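Local coordinates for uncharacterized metalloprotein (Deinococcus radiodurans, PDB 3GG7) that probably works as a TatD-type, metal-dependent hydrolase acting on ester bonds and binds a manganese ion, though its substrate is not established, at residues E25-V30 with R50-T55; V33-A38 with G58-V63. One frame throughout, in Å; residues are numbered along the deposited sequence. Where two conformers were deposited one is given.

Interaction 1 (E25-V30 with R50-T55); sequences ERQLTV and RPHVWT
Thr29 sets its CG2 methyl over the centre of the six-membered ring of the Trp54 indole, 3.6 Å from the centroid and 10° off the ring normal, a CH-pi contact. With chi1 at -54°, CG2 lies trans to the backbone N, while OG1 turns to the edge of the His52 ring, 3.4 Å from CD2. The imidazole takes Gln27 CA over one face, 3.8 Å from the ring centroid, as the chain leaves helix 16-25 through a Schellman motif. His52 ND1 is hydrogen-bonded to Glu24 OE1, which holds the ring to the last turn of that helix. Trp54 NE1 donates to Pro51 O at 3.0 Å, with the acceptor near the indole plane, a bent bond (N-H...O 136°) that, with Thr29 on the face, limits the turning of the indole. A leucine in place of Trp54 would probably leave Pro51 O without this donor and the Thr29 methyl without the aromatic face it packs on. Alongside, the backbones pair as parallel strands: Val30 N donates to His52 O and Val30 O accepts from Trp54 N, each at 2.9 Å. The contact joins strands 29-32 and 53-55 of a beta-alpha-beta unit, with strand 4-8 flanking the first and Val30 packing on Cys23 of helix 16-25.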
ATOM      1  N   GLU A  25       1.597  20.026  -7.543  1.00 24.58           N
ATOM      2  CA  GLU A  25       0.768  21.221  -7.673  1.00 25.29           C
ATOM      3  C   GLU A  25      -0.338  21.233  -6.633  1.00 24.93           C
ATOM      4  O   GLU A  25      -0.687  22.285  -6.099  1.00 24.73           O
ATOM      5  CB  GLU A  25       0.185  21.333  -9.099  1.00 25.71           C
ATOM      6  CG  GLU A  25       1.224  21.700 -10.165  1.00 27.69           C
ATOM      7  CD  GLU A  25       0.817  21.312 -11.601  1.00 30.78           C
ATOM      8  OE1 GLU A  25      -0.255  20.701 -11.818  1.00 31.63           O
ATOM      9  OE2 GLU A  25       1.608  21.578 -12.525  1.00 36.65           O
ATOM     10  N   ARG A  26      -0.873  20.053  -6.323  1.00 23.78           N
ATOM     11  CA  ARG A  26      -1.954  19.916  -5.358  1.00 23.68           C
ATOM     12  C   ARG A  26      -1.457  19.721  -3.935  1.00 23.66           C
ATOM     13  O   ARG A  26      -2.256  19.618  -3.009  1.00 24.17           O
ATOM     14  CB  ARG A  26      -2.795  18.695  -5.739  1.00 23.66           C
ATOM     15  CG  ARG A  26      -3.581  18.864  -7.026  1.00 24.50           C
ATOM     16  CD  ARG A  26      -4.229  17.540  -7.412  1.00 25.39           C
ATOM     17  NE  ARG A  26      -5.287  17.740  -8.394  1.00 25.78           N
ATOM     18  CZ  ARG A  26      -5.086  17.948  -9.690  1.00 24.92           C
ATOM     19  NH1 ARG A  26      -3.865  17.968 -10.197  1.00 23.83           N
ATOM     20  NH2 ARG A  26      -6.132  18.132 -10.488  1.00 26.39           N
ATOM     21  N   GLN A  27      -0.141  19.669  -3.757  1.00 23.49           N
ATOM     22  CA  GLN A  27       0.476  19.272  -2.490  0.50 23.84           C
ATOM     23  C   GLN A  27      -0.189  18.004  -1.932  1.00 23.33           C
ATOM     24  O   GLN A  27      -0.535  17.905  -0.743  1.00 23.98           O
ATOM     25  CB  GLN A  27       0.495  20.443  -1.508  0.50 24.52           C
ATOM     26  CG  GLN A  27       1.116  21.675  -2.160  0.50 26.56           C
ATOM     27  CD  GLN A  27       1.997  22.498  -1.246  0.50 30.14           C
ATOM     28  OE1 GLN A  27       1.528  23.422  -0.601  0.50 32.47           O
ATOM     29  NE2 GLN A  27       3.298  22.183  -1.222  0.50 31.74           N
ATOM     30  N   LEU A  28      -0.317  17.019  -2.822  1.00 22.56           N
ATOM     31  CA  LEU A  28      -0.944  15.733  -2.530  1.00 21.81           C
ATOM     32  C   LEU A  28       0.183  14.725  -2.295  1.00 21.12           C
ATOM     33  O   LEU A  28       0.991  14.474  -3.188  1.00 22.05           O
ATOM     34  CB  LEU A  28      -1.841  15.317  -3.707  1.00 22.52           C
ATOM     35  CG  LEU A  28      -2.873  14.230  -3.441  1.00 23.62           C
ATOM     36  CD1 LEU A  28      -3.998  14.278  -4.508  1.00 27.64           C
ATOM     37  CD2 LEU A  28      -2.245  12.863  -3.389  1.00 25.15           C
ATOM     38  N   THR A  29       0.272  14.209  -1.071  1.00 20.64           N
ATOM     39  CA  THR A  29       1.273  13.227  -0.708  1.00 20.07           C
ATOM     40  C   THR A  29       0.929  11.853  -1.243  1.00 19.90           C
ATOM     41  O   THR A  29      -0.178  11.349  -1.048  1.00 21.05           O
ATOM     42  CB  THR A  29       1.433  13.150   0.801  1.00 20.26           C
ATOM     43  OG1 THR A  29       1.707  14.459   1.304  1.00 23.36           O
ATOM     44  CG2 THR A  29       2.537  12.170   1.202  1.00 21.67           C
ATOM     45  N   VAL A  30       1.882  11.240  -1.939  1.00 19.38           N
ATOM     46  CA  VAL A  30       1.678   9.927  -2.510  1.00 18.36           C
ATOM     47  C   VAL A  30       2.767   8.947  -2.101  1.00 18.43           C
ATOM     48  O   VAL A  30       3.948   9.306  -2.014  1.00 17.89           O
ATOM     49  CB  VAL A  30       1.561   9.950  -4.054  1.00 17.97           C
ATOM     50  CG1 VAL A  30       0.386  10.828  -4.500  1.00 19.23           C
ATOM     51  CG2 VAL A  30       2.869  10.442  -4.703  1.00 20.86           C
ATOM     52  N   ARG A  50      10.556  16.727  -5.648  1.00 19.30           N
ATOM     53  CA  ARG A  50       9.136  16.585  -5.410  1.00 18.73           C
ATOM     54  C   ARG A  50       8.911  15.967  -4.016  1.00 18.16           C
ATOM     55  O   ARG A  50       8.812  14.739  -3.890  1.00 17.94           O
ATOM     56  CB  ARG A  50       8.493  15.717  -6.515  1.00 18.87           C
ATOM     57  CG  ARG A  50       8.725  16.281  -7.912  1.00 20.78           C
ATOM     58  CD  ARG A  50       7.726  15.712  -8.946  1.00 21.32           C
ATOM     59  NE  ARG A  50       7.958  16.403 -10.220  1.00 23.50           N
ATOM     60  CZ  ARG A  50       8.734  15.966 -11.202  1.00 25.01           C
ATOM     61  NH1 ARG A  50       9.283  14.755 -11.190  1.00 26.02           N
ATOM     62  NH2 ARG A  50       8.900  16.751 -12.280  1.00 27.52           N
ATOM     63  N   PRO A  51       8.840  16.816  -2.971  1.00 18.83           N
ATOM     64  CA  PRO A  51       8.801  16.331  -1.586  1.00 19.11           C
ATOM     65  C   PRO A  51       7.522  15.621  -1.213  1.00 18.62           C
ATOM     66  O   PRO A  51       7.498  14.980  -0.188  1.00 19.05           O
ATOM     67  CB  PRO A  51       8.976  17.617  -0.773  1.00 20.13           C
ATOM     68  CG  PRO A  51       8.351  18.636  -1.600  1.00 21.09           C
ATOM     69  CD  PRO A  51       8.724  18.285  -3.022  1.00 19.15           C
ATOM     70  N   HIS A  52       6.475  15.707  -2.037  1.00 17.56           N
ATOM     71  CA  HIS A  52       5.238  14.942  -1.798  1.00 18.11           C
ATOM     72  C   HIS A  52       5.258  13.569  -2.398  1.00 17.36           C
ATOM     73  O   HIS A  52       4.310  12.812  -2.182  1.00 19.07           O
ATOM     74  CB  HIS A  52       4.037  15.692  -2.332  1.00 18.91           C
ATOM     75  CG  HIS A  52       3.717  16.909  -1.526  1.00 20.01           C
ATOM     76  ND1 HIS A  52       4.310  18.130  -1.769  1.00 21.48           N
ATOM     77  CD2 HIS A  52       2.973  17.058  -0.408  1.00 23.25           C
ATOM     78  CE1 HIS A  52       3.895  18.989  -0.852  1.00 24.20           C
ATOM     79  NE2 HIS A  52       3.073  18.372  -0.026  1.00 24.32           N
ATOM     80  N   VAL A  53       6.309  13.204  -3.117  1.00 16.77           N
ATOM     81  CA  VAL A  53       6.393  11.884  -3.737  1.00 16.63           C
ATOM     82  C   VAL A  53       7.337  11.026  -2.885  1.00 16.80           C
ATOM     83  O   VAL A  53       8.541  11.277  -2.853  1.00 16.12           O
ATOM     84  CB  VAL A  53       6.945  11.972  -5.183  1.00 17.56           C
ATOM     85  CG1 VAL A  53       7.087  10.568  -5.776  1.00 19.18           C
ATOM     86  CG2 VAL A  53       6.013  12.836  -6.078  1.00 19.49           C
ATOM     87  N   TRP A  54       6.782  10.043  -2.182  1.00 17.40           N
ATOM     88  CA  TRP A  54       7.533   9.181  -1.265  1.00 16.84           C
ATOM     89  C   TRP A  54       7.589   7.799  -1.894  1.00 17.43           C
ATOM     90  O   TRP A  54       6.562   7.114  -2.023  1.00 17.30           O
ATOM     91  CB  TRP A  54       6.796   9.104   0.076  1.00 16.99           C
ATOM     92  CG  TRP A  54       6.591  10.419   0.789  1.00 17.93           C
ATOM     93  CD1 TRP A  54       7.046  11.662   0.416  1.00 20.41           C
ATOM     94  CD2 TRP A  54       5.900  10.611   2.040  1.00 19.35           C
ATOM     95  NE1 TRP A  54       6.674  12.595   1.357  1.00 20.35           N
ATOM     96  CE2 TRP A  54       5.966  11.977   2.354  1.00 20.10           C
ATOM     97  CE3 TRP A  54       5.228   9.746   2.913  1.00 21.97           C
ATOM     98  CZ2 TRP A  54       5.374  12.516   3.501  1.00 20.21           C
ATOM     99  CZ3 TRP A  54       4.661  10.278   4.055  1.00 20.42           C
ATOM    100  CH2 TRP A  54       4.748  11.659   4.338  1.00 21.57           C
ATOM    101  N   THR A  55       8.782   7.368  -2.275  1.00 16.80           N
ATOM    102  CA  THR A  55       8.929   6.162  -3.089  1.00 17.24           C
ATOM    103  C   THR A  55       9.205   4.933  -2.198  1.00 17.11           C
ATOM    104  O   THR A  55      10.027   4.980  -1.248  1.00 17.58           O
ATOM    105  CB  THR A  55      10.054   6.328  -4.116  1.00 17.66           C
ATOM    106  OG1 THR A  55       9.971   7.612  -4.756  1.00 16.75           O
ATOM    107  CG2 THR A  55      10.012   5.214  -5.180  1.00 16.64           C
TER

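Interaction 2 (V33-A38 with G58-V63); sequences VTTTPA and GFHPEV
Pro37 rests its CD on one face of the Phe59 ring, displaced from the middle toward the rim, and makes a CH-pi contact 3.9 Å from the centroid and 22° off the ring normal. The pyrrolidine crosses the aromatic ring at a slant, and CG of Phe59 lies 3.7 Å from Pro37 CD. The phenyl group reaches this position because its CG stands trans to the backbone N (chi1 -153°), which turns one face of the ring to Pro37 CD.

The backbone provides the straighter polar link. Thr35 O accepts from His60 N at 2.8 Å with an N-H...O angle of 172°, but the donor stands above the carbonyl plane. Phe59 CA and the CG2 methyl of Val63 also approach this oxygen, so Phe59, His60 and Val63 all meet one carbonyl. Thr34 OG1 receives a weak bond from Gly58 N and also bonds Ala56 O. A side chain at Gly58 would point at segment 33-38, and the position of its CB would collide with Thr34 O.

His60 points its CB at Thr35, CB to CB 4.0 Å, and with CG anti to the backbone N its ring extends on toward the metal site. ND1 accepts from Glu62 N at 3.0 Å, almost exactly in the ring plane, and this bond restrains the rotation of the imidazole. That ring meets His124 and lies close to Glu86, a manganese ligand, so the contact probably lines the metal site; the His60 side chain is about 5 Å from the bound manganese but is not one of its ligands.

Both segments are loops, following strands 29-32 and 53-55. Pro37 packs on Trp73 and Phe74 of helix 72-77, Phe59 fits against Val105 and Ile109 of helix 99-115, and backbone bonds from Thr34 and Phe59 reach Glu86 in strand 83-88.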
ATOM      1  N   VAL A  33       4.619   3.320  -5.134  1.00 17.36           N
ATOM      2  CA  VAL A  33       5.073   1.951  -4.931  1.00 17.16           C
ATOM      3  C   VAL A  33       5.674   1.363  -6.198  1.00 16.86           C
ATOM      4  O   VAL A  33       5.355   1.808  -7.329  1.00 18.44           O
ATOM      5  CB  VAL A  33       3.945   1.042  -4.371  1.00 16.02           C
ATOM      6  CG1 VAL A  33       3.511   1.543  -2.959  1.00 18.72           C
ATOM      7  CG2 VAL A  33       2.710   1.015  -5.312  1.00 18.40           C
ATOM      8  N   THR A  34       6.544   0.368  -6.018  1.00 16.89           N
ATOM      9  CA  THR A  34       7.192  -0.308  -7.151  1.00 17.22           C
ATOM     10  C   THR A  34       6.791  -1.782  -7.206  1.00 17.50           C
ATOM     11  O   THR A  34       6.288  -2.362  -6.210  1.00 18.97           O
ATOM     12  CB  THR A  34       8.725  -0.145  -7.102  1.00 17.23           C
ATOM     13  OG1 THR A  34       9.232  -0.464  -5.799  1.00 17.91           O
ATOM     14  CG2 THR A  34       9.143   1.288  -7.412  1.00 18.98           C
ATOM     15  N   THR A  35       6.984  -2.400  -8.379  1.00 17.74           N
ATOM     16  CA  THR A  35       6.572  -3.774  -8.575  1.00 18.83           C
ATOM     17  C   THR A  35       7.733  -4.743  -8.658  1.00 17.37           C
ATOM     18  O   THR A  35       7.537  -5.960  -8.524  1.00 18.53           O
ATOM     19  CB  THR A  35       5.709  -3.903  -9.843  1.00 20.24           C
ATOM     20  OG1 THR A  35       6.467  -3.517 -10.957  1.00 22.14           O
ATOM     21  CG2 THR A  35       4.423  -3.018  -9.734  1.00 21.62           C
ATOM     22  N   THR A  36       8.940  -4.218  -8.863  1.00 17.79           N
ATOM     23  CA  THR A  36      10.174  -5.016  -8.790  1.00 18.43           C
ATOM     24  C   THR A  36      11.240  -4.082  -8.223  1.00 17.78           C
ATOM     25  O   THR A  36      11.234  -2.881  -8.529  1.00 17.11           O
ATOM     26  CB  THR A  36      10.645  -5.558 -10.175  1.00 18.87           C
ATOM     27  OG1 THR A  36      12.035  -5.891 -10.077  1.00 19.18           O
ATOM     28  CG2 THR A  36      10.483  -4.551 -11.295  1.00 20.14           C
ATOM     29  N   PRO A  37      12.165  -4.626  -7.408  1.00 17.45           N
ATOM     30  CA  PRO A  37      13.198  -3.741  -6.875  1.00 17.90           C
ATOM     31  C   PRO A  37      14.101  -3.168  -7.959  1.00 17.89           C
ATOM     32  O   PRO A  37      14.757  -2.137  -7.724  1.00 18.93           O
ATOM     33  CB  PRO A  37      13.963  -4.633  -5.879  1.00 18.08           C
ATOM     34  CG  PRO A  37      13.676  -6.004  -6.332  1.00 19.39           C
ATOM     35  CD  PRO A  37      12.299  -6.013  -6.905  1.00 18.77           C
ATOM     36  N   ALA A  38      14.166  -3.825  -9.112  1.00 18.56           N
ATOM     37  CA  ALA A  38      14.938  -3.296 -10.238  1.00 19.30           C
ATOM     38  C   ALA A  38      14.426  -1.948 -10.727  1.00 19.06           C
ATOM     39  O   ALA A  38      15.159  -1.216 -11.378  1.00 19.42           O
ATOM     40  CB  ALA A  38      14.951  -4.314 -11.384  1.00 20.10           C
ATOM     41  N   GLY A  58       9.620  -2.322  -3.719  1.00 17.51           N
ATOM     42  CA  GLY A  58       8.661  -3.422  -3.727  1.00 18.07           C
ATOM     43  C   GLY A  58       9.072  -4.618  -4.547  1.00 18.27           C
ATOM     44  O   GLY A  58      10.131  -4.639  -5.191  1.00 17.97           O
ATOM     45  N   PHE A  59       8.221  -5.638  -4.483  1.00 17.44           N
ATOM     46  CA  PHE A  59       8.311  -6.811  -5.351  1.00 17.58           C
ATOM     47  C   PHE A  59       6.923  -7.461  -5.327  1.00 17.91           C
ATOM     48  O   PHE A  59       6.531  -8.106  -4.361  1.00 18.45           O
ATOM     49  CB  PHE A  59       9.352  -7.797  -4.848  1.00 18.06           C
ATOM     50  CG  PHE A  59       9.973  -8.648  -5.920  1.00 17.83           C
ATOM     51  CD1 PHE A  59       9.356  -8.865  -7.149  1.00 20.65           C
ATOM     52  CD2 PHE A  59      11.162  -9.261  -5.682  1.00 18.72           C
ATOM     53  CE1 PHE A  59       9.962  -9.668  -8.116  1.00 22.90           C
ATOM     54  CE2 PHE A  59      11.775 -10.046  -6.655  1.00 20.21           C
ATOM     55  CZ  PHE A  59      11.165 -10.253  -7.865  1.00 21.26           C
ATOM     56  N   HIS A  60       6.150  -7.170  -6.349  1.00 18.54           N
ATOM     57  CA  HIS A  60       4.715  -7.491  -6.370  1.00 18.47           C
ATOM     58  C   HIS A  60       4.538  -8.990  -6.582  1.00 19.17           C
ATOM     59  O   HIS A  60       5.209  -9.592  -7.430  1.00 18.68           O
ATOM     60  CB  HIS A  60       4.081  -6.696  -7.501  1.00 18.73           C
ATOM     61  CG  HIS A  60       2.589  -6.695  -7.501  1.00 19.71           C
ATOM     62  ND1 HIS A  60       1.849  -7.838  -7.728  1.00 19.91           N
ATOM     63  CD2 HIS A  60       1.698  -5.685  -7.359  1.00 21.28           C
ATOM     64  CE1 HIS A  60       0.562  -7.528  -7.724  1.00 21.08           C
ATOM     65  NE2 HIS A  60       0.442  -6.231  -7.484  1.00 21.25           N
ATOM     66  N   PRO A  61       3.628  -9.612  -5.841  1.00 20.19           N
ATOM     67  CA  PRO A  61       3.507 -11.071  -5.962  1.00 20.20           C
ATOM     68  C   PRO A  61       3.203 -11.557  -7.379  1.00 20.65           C
ATOM     69  O   PRO A  61       3.577 -12.671  -7.731  1.00 21.45           O
ATOM     70  CB  PRO A  61       2.386 -11.421  -4.972  1.00 20.90           C
ATOM     71  CG  PRO A  61       1.738 -10.144  -4.635  1.00 21.12           C
ATOM     72  CD  PRO A  61       2.763  -9.079  -4.777  1.00 19.93           C
ATOM     73  N   GLU A  62       2.557 -10.729  -8.190  1.00 20.61           N
ATOM     74  CA  GLU A  62       2.209 -11.140  -9.541  0.50 22.42           C
ATOM     75  C   GLU A  62       3.413 -11.247 -10.467  1.00 22.03           C
ATOM     76  O   GLU A  62       3.298 -11.855 -11.534  1.00 23.99           O
ATOM     77  CB  GLU A  62       1.169 -10.217 -10.176  0.50 22.92           C
ATOM     78  CG  GLU A  62       0.738 -10.731 -11.547  0.50 26.52           C
ATOM     79  CD  GLU A  62      -0.256  -9.873 -12.253  0.50 31.14           C
ATOM     80  OE1 GLU A  62      -0.936  -9.056 -11.591  0.50 35.14           O
ATOM     81  OE2 GLU A  62      -0.348 -10.039 -13.488  0.50 33.04           O
ATOM     82  N   VAL A  63       4.564 -10.689 -10.089  1.00 21.92           N
ATOM     83  CA  VAL A  63       5.726 -10.716 -10.984  1.00 21.42           C
ATOM     84  C   VAL A  63       6.946 -11.457 -10.436  1.00 22.29           C
ATOM     85  O   VAL A  63       8.010 -11.439 -11.038  1.00 22.18           O
ATOM     86  CB  VAL A  63       6.101  -9.297 -11.496  1.00 21.57           C
ATOM     87  CG1 VAL A  63       4.895  -8.633 -12.137  1.00 23.15           C
ATOM     88  CG2 VAL A  63       6.654  -8.407 -10.371  1.00 22.44           C
TER

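Overall arrangement
Two successive levels of one barrel region, their centres about 21 Å apart, illustrate how a beta-alpha-beta unit changes character along its length. Interaction 1 pairs the start of strand 29-32 with strand 53-55, partly buried, with exposed Gln27 at its margin. Interaction 2 joins the loops that follow the same two strands, is buried and lies beside the manganese site. The first relies on regular parallel-strand bonds, with aromatic rings receiving aliphatic groups; the second replaces that ladder with a single nearly straight backbone bond, a weak threonine bond and a proline-phenylalanine contact. This division fits TIM-barrel enzymes, whose active sites lie at the C-terminal ends of the strands.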